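Long-range contact in centrosomal protein 43 (Homo sapiens, PDB 2D68), which is required for anchoring microtubules to centrosomes and for ciliation, here represented by its N-terminal dimerisation domain: residues V21-A26 against G50-E55. Sequence-based numbering, arbitrary orientation.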
ATOM      1  N   VAL B  21      -5.687  -0.800  -5.384  1.00  8.88           N
ATOM      2  CA  VAL B  21      -4.879  -1.129  -4.191  1.00  8.42           C
ATOM      3  C   VAL B  21      -3.398  -1.307  -4.551  1.00  7.88           C
ATOM      4  O   VAL B  21      -2.498  -0.669  -3.950  1.00  8.54           O
ATOM      5  CB  VAL B  21      -5.401  -2.411  -3.504  1.00  8.42           C
ATOM      6  CG1 VAL B  21      -4.435  -2.872  -2.425  1.00  9.51           C
ATOM      7  CG2 VAL B  21      -6.767  -2.142  -2.878  1.00  8.66           C
ATOM      8  N   ALA B  22      -3.134  -2.169  -5.531  1.00  7.68           N
ATOM      9  CA  ALA B  22      -1.740  -2.453  -5.896  1.00  7.45           C
ATOM     10  C   ALA B  22      -1.018  -1.215  -6.429  1.00  7.53           C
ATOM     11  O   ALA B  22       0.135  -0.967  -6.078  1.00  7.70           O
ATOM     12  CB  ALA B  22      -1.649  -3.604  -6.892  1.00  7.85           C
ATOM     13  N   SER B  23      -1.716  -0.423  -7.237  1.00  7.50           N
ATOM     14  CA  SER B  23      -1.158   0.842  -7.727  1.00  7.19           C
ATOM     15  C   SER B  23      -0.806   1.794  -6.574  1.00  7.18           C
ATOM     16  O   SER B  23       0.238   2.453  -6.604  1.00  7.92           O
ATOM     17  CB  SER B  23      -2.147   1.514  -8.691  1.00  8.21           C
ATOM     18  OG  SER B  23      -2.398   0.706  -9.825  1.00  9.50           O
ATOM     19  N   LEU B  24      -1.656   1.843  -5.546  1.00  7.52           N
ATOM     20  CA  LEU B  24      -1.359   2.681  -4.369  1.00  7.03           C
ATOM     21  C   LEU B  24      -0.124   2.194  -3.619  1.00  7.65           C
ATOM     22  O   LEU B  24       0.673   3.008  -3.110  1.00  8.24           O
ATOM     23  CB  LEU B  24      -2.560   2.743  -3.422  1.00  8.26           C
ATOM     24  CG  LEU B  24      -3.724   3.608  -3.898  1.00  8.08           C
ATOM     25  CD1 LEU B  24      -4.985   3.237  -3.119  1.00  9.34           C
ATOM     26  CD2 LEU B  24      -3.420   5.111  -3.783  1.00  8.41           C
ATOM     27  N   VAL B  25       0.040   0.878  -3.521  1.00  7.60           N
ATOM     28  CA  VAL B  25       1.250   0.311  -2.915  1.00  7.43           C
ATOM     29  C   VAL B  25       2.503   0.691  -3.726  1.00  7.34           C
ATOM     30  O   VAL B  25       3.483   1.190  -3.153  1.00  7.84           O
ATOM     31  CB  VAL B  25       1.110  -1.211  -2.745  1.00  6.91           C
ATOM     32  CG1 VAL B  25       2.442  -1.843  -2.240  1.00  8.51           C
ATOM     33  CG2 VAL B  25      -0.003  -1.523  -1.744  1.00  7.91           C
ATOM     34  N   ALA B  26       2.460   0.510  -5.045  1.00  7.25           N
ATOM     35  CA  ALA B  26       3.591   0.915  -5.895  1.00  8.03           C
ATOM     36  C   ALA B  26       3.897   2.412  -5.752  1.00  8.10           C
ATOM     37  O   ALA B  26       5.072   2.801  -5.700  1.00  8.69           O
ATOM     38  CB  ALA B  26       3.338   0.531  -7.346  1.00  8.57           C
ATOM     39  N   GLY B  50       4.508  -1.395 -15.126  1.00 11.44           N
ATOM     40  CA  GLY B  50       4.096  -0.371 -14.167  1.00 11.59           C
ATOM     41  C   GLY B  50       2.596  -0.287 -14.033  1.00 11.39           C
ATOM     42  O   GLY B  50       1.837  -0.464 -14.994  1.00 11.23           O
ATOM     43  N   LEU B  51       2.163  -0.035 -12.805  1.00 10.81           N
ATOM     44  CA  LEU B  51       0.745   0.169 -12.531  1.00 10.63           C
ATOM     45  C   LEU B  51       0.363   1.632 -12.798  1.00 10.63           C
ATOM     46  O   LEU B  51       1.184   2.412 -13.304  1.00 10.71           O
ATOM     47  CB  LEU B  51       0.440  -0.265 -11.100  1.00 11.57           C
ATOM     48  CG  LEU B  51       0.628  -1.780 -10.881  1.00 13.14           C
ATOM     49  CD1 LEU B  51       0.796  -2.133  -9.395  1.00 13.96           C
ATOM     50  CD2 LEU B  51      -0.526  -2.553 -11.514  1.00 16.66           C
ATOM     51  N   GLU B  52      -0.879   2.002 -12.484  1.00  9.94           N
ATOM     52  CA  GLU B  52      -1.330   3.379 -12.758  1.00 10.25           C
ATOM     53  C   GLU B  52      -0.603   4.421 -11.927  1.00  9.62           C
ATOM     54  O   GLU B  52      -0.251   4.177 -10.777  1.00 10.16           O
ATOM     55  CB  GLU B  52      -2.846   3.507 -12.595  1.00 10.26           C
ATOM     56  CG  GLU B  52      -3.634   2.970 -13.801  1.00 12.07           C
ATOM     57  CD  GLU B  52      -3.455   1.479 -13.982  1.00 12.95           C
ATOM     58  OE1 GLU B  52      -3.809   0.727 -13.053  1.00 14.83           O
ATOM     59  OE2 GLU B  52      -2.942   1.059 -15.045  1.00 14.14           O
ATOM     60  N   GLY B  53      -0.370   5.585 -12.521  1.00  9.48           N
ATOM     61  CA  GLY B  53       0.391   6.642 -11.847  1.00  8.60           C
ATOM     62  C   GLY B  53      -0.371   7.361 -10.752  1.00  8.72           C
ATOM     63  O   GLY B  53      -1.603   7.349 -10.720  1.00  8.42           O
ATOM     64  N   ARG B  54       0.376   8.028  -9.884  1.00  8.86           N
ATOM     65  CA  ARG B  54      -0.206   8.801  -8.789  1.00  8.88           C
ATOM     66  C   ARG B  54      -1.414   9.675  -9.175  1.00  9.16           C
ATOM     67  O   ARG B  54      -2.441   9.633  -8.497  1.00  9.71           O
ATOM     68  CB  ARG B  54       0.861   9.692  -8.163  1.00  8.80           C
ATOM     69  CG  ARG B  54       0.338  10.530  -7.006  1.00 10.06           C
ATOM     70  CD  ARG B  54       1.400  11.425  -6.461  1.00  9.89           C
ATOM     71  NE  ARG B  54       0.815  12.325  -5.473  1.00 10.75           N
ATOM     72  CZ  ARG B  54       1.098  12.318  -4.173  1.00 11.12           C
ATOM     73  NH1 ARG B  54       1.963  11.441  -3.671  1.00  9.86           N
ATOM     74  NH2 ARG B  54       0.492  13.204  -3.380  1.00 11.83           N
ATOM     75  N   GLU B  55      -1.294  10.480 -10.230  1.00  9.50           N
ATOM     76  CA  GLU B  55      -2.383  11.427 -10.533  1.00  9.13           C
ATOM     77  C   GLU B  55      -3.614  10.746 -11.150  1.00  9.52           C
ATOM     78  O   GLU B  55      -4.750  11.174 -10.937  1.00 11.01           O
ATOM     79  CB  GLU B  55      -1.888  12.592 -11.402  1.00  9.95           C
ATOM     80  CG  GLU B  55      -0.573  13.238 -10.914  1.00 10.21           C
ATOM     81  CD  GLU B  55      -0.567  13.592  -9.425  1.00 11.81           C
ATOM     82  OE1 GLU B  55      -1.661  13.770  -8.822  1.00 12.97           O
ATOM     83  OE2 GLU B  55       0.546  13.718  -8.867  1.00 13.94           O
TER
HETATM   84  O   HOH W   1       1.516   2.842  -9.224  1.00 13.90           O
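Leu51 lies against one side of helix 16-31, its side chain running over Ala22, Ser23 and Ala26. CG sits beside the backbone N (chi1 -66°), which sends CD1 onto the helix. There CD1 lies 3.8 Å from Ala22 CB and, more loosely, near Ala26 CB one turn on. CD1 also comes within 3.6 Å of Ala22 O, a carbonyl already engaged by Ala26 N in the helix. Nearer the backbone, Leu51 CB packs 3.3 Å from Ser23 OG. Replacing Leu51 by alanine would keep the CB contact to Ser23, but the loss of CD1 is likely to leave the methyl groups of Ala22 and Ala26 without this partner and open a gap beside the helix. Helix 16-31 belongs to the LisH motif of this all-helical dimerisation domain, and Val21 and Ala22 also pack on Phe28 of the second subunit, so the helix met by the loop after helix 35-45 is also part of the dimer interface. At Glu52 the contact turns polar. Its backbone N gives Ser23 OG a weak, bent hydrogen bond (3.3 Å, 140° at the hydrogen), while OG is also hydrogen-bonded to Arg19 O. The bent Glu52 side chain places OE1 3.5 Å from Ser23 OG, but the salt bridge of OE1 is with Arg19 NE. A water donates to both Ser23 O and Glu52 O, the latter at 2.7 Å, tying the two backbones together just before Gly53 takes the N-cap position of helix 54-61.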